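D-lactate dehydrogenase (Fermentative) (Pseudomonas aeruginosa, PDB 6ABJ) probably catalyses the NADH-dependent interconversion of pyruvate and D-lactate, as a tetrameric member of the D-isomer specific 2-hydroxyacid dehydrogenase family. Local coordinates at residues B[93-97]-B[98-102]; B[205-208]-B[209-213]; B[252-256]-B[257-261]. All blocks are in the same frame, centred on the assembly; numbering follows the deposited sequence.

The three contacts follow one another along the chain, each where a loop runs into a helix. Contact 1 leads from strand 87-90 of the five-stranded parallel sheet into helix 100-105. Contacts 2 and 3 flank the seven-stranded parallel sheet of the Rossmann domain: contact 2 joins one of its two edge strands, 203-204, to helix 207-213, and contact 3 joins strand 243-247 to helix 256-265. Centres lie about 35 Å (1 and 2), about 25 Å (1 and 3) and about 19 Å (2 and 3) apart. Contact 1 thus probably belongs to the other domain, while contacts 2 and 3 shape the NAD-binding one, with Asp-190 the NADH-site residue nearest contact 2 and Thr-248 and Asp-274 those nearest contact 3.

Contact 1 (B[93-97]-B[98-102]); sequences AGYNH and VDLAA. With ACT (acetate ion), chain D.
A type I beta turn from Tyr-95 to Val-98, in the loop that leads from strand 87-90 of the five-stranded parallel sheet to helix 100-105, organises this contact. Its closing bond runs from Val-98 N to Tyr-95 O, 3.0 Å long with an N-H...O angle of 157°. The donor stands well above the carbonyl plane, as the tight reversal brings the amide over the C=O group. Val-98 CG2 is met by the His-97 ring and by Tyr-95 CB. It lies 4.0 Å from the centroid of the His-97 ring and only 6° off the ring normal, a CH-pi contact over the middle of one face. The imidazole is swung over its own backbone by a chi1 of 58°, with CG between the backbone N and the carbonyl carbon, which carries the ring across to the valine; Gly-94 O sits at the ring's edge, in its plane. Further on, Leu-100 CD1 meets the Tyr-95 ring obliquely, 4.0 Å from Tyr-95 CE1, and the two side chains run at about a right angle. Leu-90 of the strand touches Tyr-95, His-97 and Val-98, and Val-343 touches both Tyr-95 and Leu-100. Asp-99 is the N-cap: its OD1 accepts from Ala-102 N at 3.2 Å, the donor lying above the carboxylate plane. Before the turn, Gly-94 N donates to OXT of an acetate ion at 3.0 Å; the acetate, probably from the crystallisation liquor, is also hydrogen-bonded to Tyr-116 OH. The His-97 side chain is about 11 Å from that of the NADH-site residue Phe-314. A carboxylate on the Gly-94 amide, in a strand-to-helix loop outside the Rossmann sheet, is consistent with the place where this family's substrate carboxylate binds backbone amides.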
# COMPACT_ATOMS: atom_id res chain seq x y z
N ALA B 93 -0.70 -29.45 -12.48
CA ALA B 93 -0.37 -30.74 -11.92
C ALA B 93 -1.52 -31.25 -11.10
O ALA B 93 -1.88 -32.44 -11.18
CB ALA B 93 0.91 -30.66 -11.11
N GLY B 94 -2.13 -30.37 -10.29
CA GLY B 94 -3.14 -30.80 -9.35
C GLY B 94 -4.48 -31.04 -10.03
O GLY B 94 -4.75 -30.48 -11.10
N TYR B 95 -5.29 -31.88 -9.40
CA TYR B 95 -6.60 -32.29 -9.96
C TYR B 95 -7.66 -32.57 -8.88
O TYR B 95 -8.59 -33.34 -9.14
CB TYR B 95 -6.46 -33.53 -10.86
CG TYR B 95 -5.67 -34.62 -10.27
CD1 TYR B 95 -6.23 -35.53 -9.33
CD2 TYR B 95 -4.34 -34.78 -10.64
CE1 TYR B 95 -5.46 -36.53 -8.79
CE2 TYR B 95 -3.57 -35.79 -10.09
CZ TYR B 95 -4.15 -36.67 -9.21
OH TYR B 95 -3.37 -37.62 -8.73
N ASN B 96 -7.57 -31.88 -7.73
CA ASN B 96 -8.52 -32.09 -6.62
C ASN B 96 -9.93 -31.76 -7.00
O ASN B 96 -10.87 -32.39 -6.52
CB ASN B 96 -8.17 -31.19 -5.43
CG ASN B 96 -6.94 -31.65 -4.69
OD1 ASN B 96 -6.63 -32.85 -4.62
ND2 ASN B 96 -6.23 -30.69 -4.09
N HIS B 97 -10.06 -30.71 -7.80
CA HIS B 97 -11.32 -30.27 -8.41
C HIS B 97 -12.03 -31.26 -9.38
O HIS B 97 -13.15 -30.96 -9.87
CB HIS B 97 -11.07 -28.96 -9.16
CG HIS B 97 -10.00 -29.03 -10.25
ND1 HIS B 97 -8.74 -29.60 -10.08
CD2 HIS B 97 -10.00 -28.52 -11.51
CE1 HIS B 97 -8.03 -29.41 -11.17
NE2 HIS B 97 -8.77 -28.75 -12.06
N VAL B 98 -11.39 -32.38 -9.70
CA VAL B 98 -11.98 -33.35 -10.66
C VAL B 98 -12.58 -34.53 -9.94
O VAL B 98 -11.90 -35.23 -9.20
CB VAL B 98 -10.91 -33.90 -11.65
CG1 VAL B 98 -11.57 -34.74 -12.73
CG2 VAL B 98 -10.15 -32.75 -12.31
N ASP B 99 -13.85 -34.81 -10.18
CA ASP B 99 -14.40 -36.11 -9.73
C ASP B 99 -14.00 -37.24 -10.72
O ASP B 99 -14.62 -37.39 -11.75
CB ASP B 99 -15.94 -36.00 -9.63
CG ASP B 99 -16.58 -37.27 -9.05
OD1 ASP B 99 -15.89 -38.33 -8.86
OD2 ASP B 99 -17.82 -37.21 -8.85
N LEU B 100 -12.93 -37.98 -10.41
CA LEU B 100 -12.30 -38.89 -11.38
C LEU B 100 -13.15 -40.11 -11.58
O LEU B 100 -13.18 -40.67 -12.64
CB LEU B 100 -10.92 -39.33 -10.89
CG LEU B 100 -9.81 -38.26 -10.83
CD1 LEU B 100 -8.61 -38.73 -10.02
CD2 LEU B 100 -9.39 -37.89 -12.23
N ALA B 101 -13.81 -40.56 -10.50
CA ALA B 101 -14.75 -41.68 -10.54
C ALA B 101 -15.88 -41.38 -11.50
O ALA B 101 -16.24 -42.21 -12.34
CB ALA B 101 -15.28 -41.98 -9.14
N ALA B 102 -16.40 -40.19 -11.42
CA ALA B 102 -17.43 -39.75 -12.34
C ALA B 102 -16.89 -39.64 -13.78
O ALA B 102 -17.54 -40.05 -14.72
CB ALA B 102 -18.05 -38.42 -11.86
C ACT D . -1.89 -26.90 -8.87
O ACT D . -2.48 -27.35 -7.86
OXT ACT D . -1.15 -27.62 -9.58
CH3 ACT D . -2.07 -25.46 -9.24

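Contact 2 (B[205-208]-B[209-213]); sequences LALD and ALLAE
The carbonyl oxygen Ala-206 O is met by two backbone amides at the start of helix 207-213. Leu-210 N donates to it at 2.9 Å, nearly straight at 172°, while the bond from Ala-209 N is weak, bent to 120°. Ala-206, the residue right before the helix, holds the N-cap position, and the helical ladder continues with Leu-211 N to Leu-207 O at 3.0 Å. Leu-205, just before the cap, folds back over this first turn. A chi1 of 44° sets its CG between the backbone N and the carbonyl carbon. Its CD1 packs on Leu-210 CB at 3.6 Å, while CD2 lies 3.5 Å from the amide Leu-210 N and also against Ala-209 CB. The Leu-205 and Leu-210 side chains cross at about a right angle. Along the helix, Leu-207 CD1 touches Leu-211 CD1 at 4.1 Å, and both leucines also reach Ile-166 of strand 162-166. Leu-205 CD2 further lies 3.8 Å from Glu-213 OE1, whose polar partner is Arg-203 in a salt bridge. The bonds of the backbone define the turn, the leucines seat it on the sheet, and the salt bridge probably offsets the Glu-213 charge beside the Leu-205 methyl.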
# COMPACT_ATOMS: atom_id res chain seq x y z
N LEU B 205 19.99 -35.97 7.77
CA LEU B 205 19.76 -36.23 9.16
C LEU B 205 18.30 -36.49 9.40
O LEU B 205 17.49 -36.35 8.53
CB LEU B 205 20.32 -35.13 10.08
CG LEU B 205 20.16 -33.61 9.83
CD1 LEU B 205 19.17 -33.17 8.72
CD2 LEU B 205 20.08 -32.77 11.05
N ALA B 206 17.96 -36.89 10.62
CA ALA B 206 16.58 -37.08 10.99
C ALA B 206 15.74 -35.78 10.90
O ALA B 206 16.25 -34.69 11.13
CB ALA B 206 16.51 -37.63 12.39
N LEU B 207 14.46 -35.93 10.56
CA LEU B 207 13.56 -34.80 10.39
C LEU B 207 13.65 -33.92 11.65
O LEU B 207 13.68 -32.68 11.53
CB LEU B 207 12.13 -35.26 10.17
CG LEU B 207 11.02 -34.26 10.08
CD1 LEU B 207 11.29 -33.19 9.03
CD2 LEU B 207 9.69 -34.93 9.83
N ASP B 208 13.58 -34.54 12.81
CA ASP B 208 13.47 -33.77 14.04
C ASP B 208 14.74 -32.95 14.33
O ASP B 208 14.64 -31.80 14.71
CB ASP B 208 13.05 -34.64 15.20
CG ASP B 208 11.56 -34.96 15.18
OD1 ASP B 208 10.73 -34.23 14.58
OD2 ASP B 208 11.18 -35.92 15.83
N ALA B 209 15.88 -33.50 13.93
CA ALA B 209 17.13 -32.82 14.08
C ALA B 209 17.27 -31.70 13.04
O ALA B 209 17.73 -30.60 13.38
CB ALA B 209 18.23 -33.80 13.94
N LEU B 210 16.81 -31.95 11.81
CA LEU B 210 16.72 -30.88 10.82
C LEU B 210 15.93 -29.69 11.34
O LEU B 210 16.37 -28.53 11.22
CB LEU B 210 16.13 -31.39 9.52
CG LEU B 210 16.08 -30.39 8.37
CD1 LEU B 210 16.16 -31.18 7.04
CD2 LEU B 210 14.81 -29.61 8.43
N LEU B 211 14.78 -29.95 11.93
CA LEU B 211 13.91 -28.91 12.39
C LEU B 211 14.57 -28.14 13.55
O LEU B 211 14.55 -26.87 13.60
CB LEU B 211 12.58 -29.49 12.74
CG LEU B 211 11.67 -29.95 11.58
CD1 LEU B 211 10.43 -30.65 12.11
CD2 LEU B 211 11.24 -28.85 10.67
N ALA B 212 15.18 -28.86 14.46
CA ALA B 212 15.84 -28.15 15.60
C ALA B 212 17.11 -27.35 15.16
O ALA B 212 17.41 -26.34 15.77
CB ALA B 212 16.20 -29.15 16.65
N GLU B 213 17.77 -27.72 14.08
CA GLU B 213 19.04 -27.13 13.74
C GLU B 213 18.95 -26.03 12.71
O GLU B 213 19.88 -25.24 12.59
CB GLU B 213 20.02 -28.21 13.23
CG GLU B 213 20.45 -29.23 14.33
CD GLU B 213 21.33 -30.36 13.91
OE1 GLU B 213 22.05 -30.17 12.97
OE2 GLU B 213 21.35 -31.43 14.61

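Contact 3 (B[252-256]-B[257-261]); sequences ALVNA and AALIE
Val-254 and Leu-259 meet across the start of helix 256-265 with their side chains at about a right angle. Val-254 CG2 faces both methyls of Leu-259 from one side, 4.0 Å from Leu-259 CD2 and 4.1 Å from CD1, while Val-254 CG1 approaches CD1 alone. The leucine places its CG anti to the carbonyl carbon (chi1 -64°), which sends the branched end back over the preceding turn, where Leu-259 CD1 also comes 3.8 Å from Ala-256 CA. Strand 243-247, helix 256-265 and strand 268-273, the two strands neighbouring and parallel in the Rossmann sheet, make a beta-alpha-beta crossover; Leu-259 packs from the helix on to Leu-268 and Leu-271 of the second strand, and on Leu-236 of helix 233-238. Asn-255 turns the other way: its CG is anti to the backbone N (chi1 -171°), and its OD1 comes alongside Ala-257, 3.7 Å from Ala-257 CB. Its backbone oxygen is more firmly engaged, for Ala-258 N donates to Asn-255 O at 2.8 Å, bent to 130° with the donor above the carbonyl plane. A weak second bond runs from Leu-259 N to Ala-256 O at 3.0 Å. Ala-256 also touches Tyr-276 and Val-296 of helix 295-302.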
# COMPACT_ATOMS: atom_id res chain seq x y z
N ALA B 252 -1.35 -28.60 2.03
CA ALA B 252 -1.69 -29.50 3.13
C ALA B 252 -0.46 -30.03 3.87
O ALA B 252 -0.61 -30.79 4.81
CB ALA B 252 -2.58 -30.68 2.61
N LEU B 253 0.75 -29.68 3.43
CA LEU B 253 1.99 -30.06 4.18
C LEU B 253 2.04 -29.40 5.53
O LEU B 253 2.75 -29.82 6.43
CB LEU B 253 3.26 -29.75 3.38
CG LEU B 253 3.50 -30.51 2.10
CD1 LEU B 253 4.76 -30.06 1.38
CD2 LEU B 253 3.57 -32.04 2.30
N VAL B 254 1.25 -28.33 5.69
CA VAL B 254 1.30 -27.58 6.90
C VAL B 254 -0.11 -27.39 7.48
O VAL B 254 -1.09 -27.36 6.75
CB VAL B 254 1.99 -26.22 6.56
CG1 VAL B 254 0.98 -25.19 6.16
CG2 VAL B 254 2.73 -25.74 7.76
N ASN B 255 -0.19 -27.29 8.79
CA ASN B 255 -1.41 -26.96 9.46
C ASN B 255 -1.39 -25.48 9.73
O ASN B 255 -0.90 -25.02 10.74
CB ASN B 255 -1.56 -27.73 10.79
CG ASN B 255 -2.94 -27.56 11.41
OD1 ASN B 255 -3.81 -26.86 10.86
ND2 ASN B 255 -3.11 -28.12 12.59
N ALA B 256 -2.00 -24.76 8.81
CA ALA B 256 -1.92 -23.29 8.83
C ALA B 256 -2.40 -22.70 10.11
O ALA B 256 -1.83 -21.74 10.64
CB ALA B 256 -2.70 -22.74 7.65
N ALA B 257 -3.43 -23.31 10.67
CA ALA B 257 -3.94 -22.87 11.93
C ALA B 257 -2.88 -22.82 13.01
O ALA B 257 -2.91 -21.94 13.81
CB ALA B 257 -5.14 -23.76 12.36
N ALA B 258 -1.99 -23.82 13.08
CA ALA B 258 -0.90 -23.86 14.09
C ALA B 258 0.24 -22.80 13.87
O ALA B 258 0.95 -22.40 14.78
CB ALA B 258 -0.24 -25.25 14.03
N LEU B 259 0.35 -22.35 12.63
CA LEU B 259 1.35 -21.31 12.30
C LEU B 259 1.05 -20.00 13.01
O LEU B 259 1.95 -19.28 13.37
CB LEU B 259 1.36 -21.09 10.81
CG LEU B 259 1.79 -22.21 9.86
CD1 LEU B 259 1.58 -21.84 8.43
CD2 LEU B 259 3.21 -22.54 10.08
N ILE B 260 -0.22 -19.70 13.23
CA ILE B 260 -0.62 -18.45 13.80
C ILE B 260 -0.06 -18.26 15.18
O ILE B 260 0.46 -17.21 15.52
CB ILE B 260 -2.15 -18.36 13.83
CG1 ILE B 260 -2.65 -18.16 12.41
CG2 ILE B 260 -2.64 -17.22 14.68
CD1 ILE B 260 -4.12 -18.35 12.27
N GLU B 261 -0.27 -19.22 16.07
CA GLU B 261 0.17 -19.03 17.42
C GLU B 261 1.69 -18.94 17.50
O GLU B 261 2.20 -18.16 18.30
CB GLU B 261 -0.42 -20.13 18.35
CG GLU B 261 -1.91 -19.86 18.63
CD GLU B 261 -2.22 -18.42 19.14
OE1 GLU B 261 -1.59 -17.95 20.12
OE2 GLU B 261 -3.12 -17.74 18.58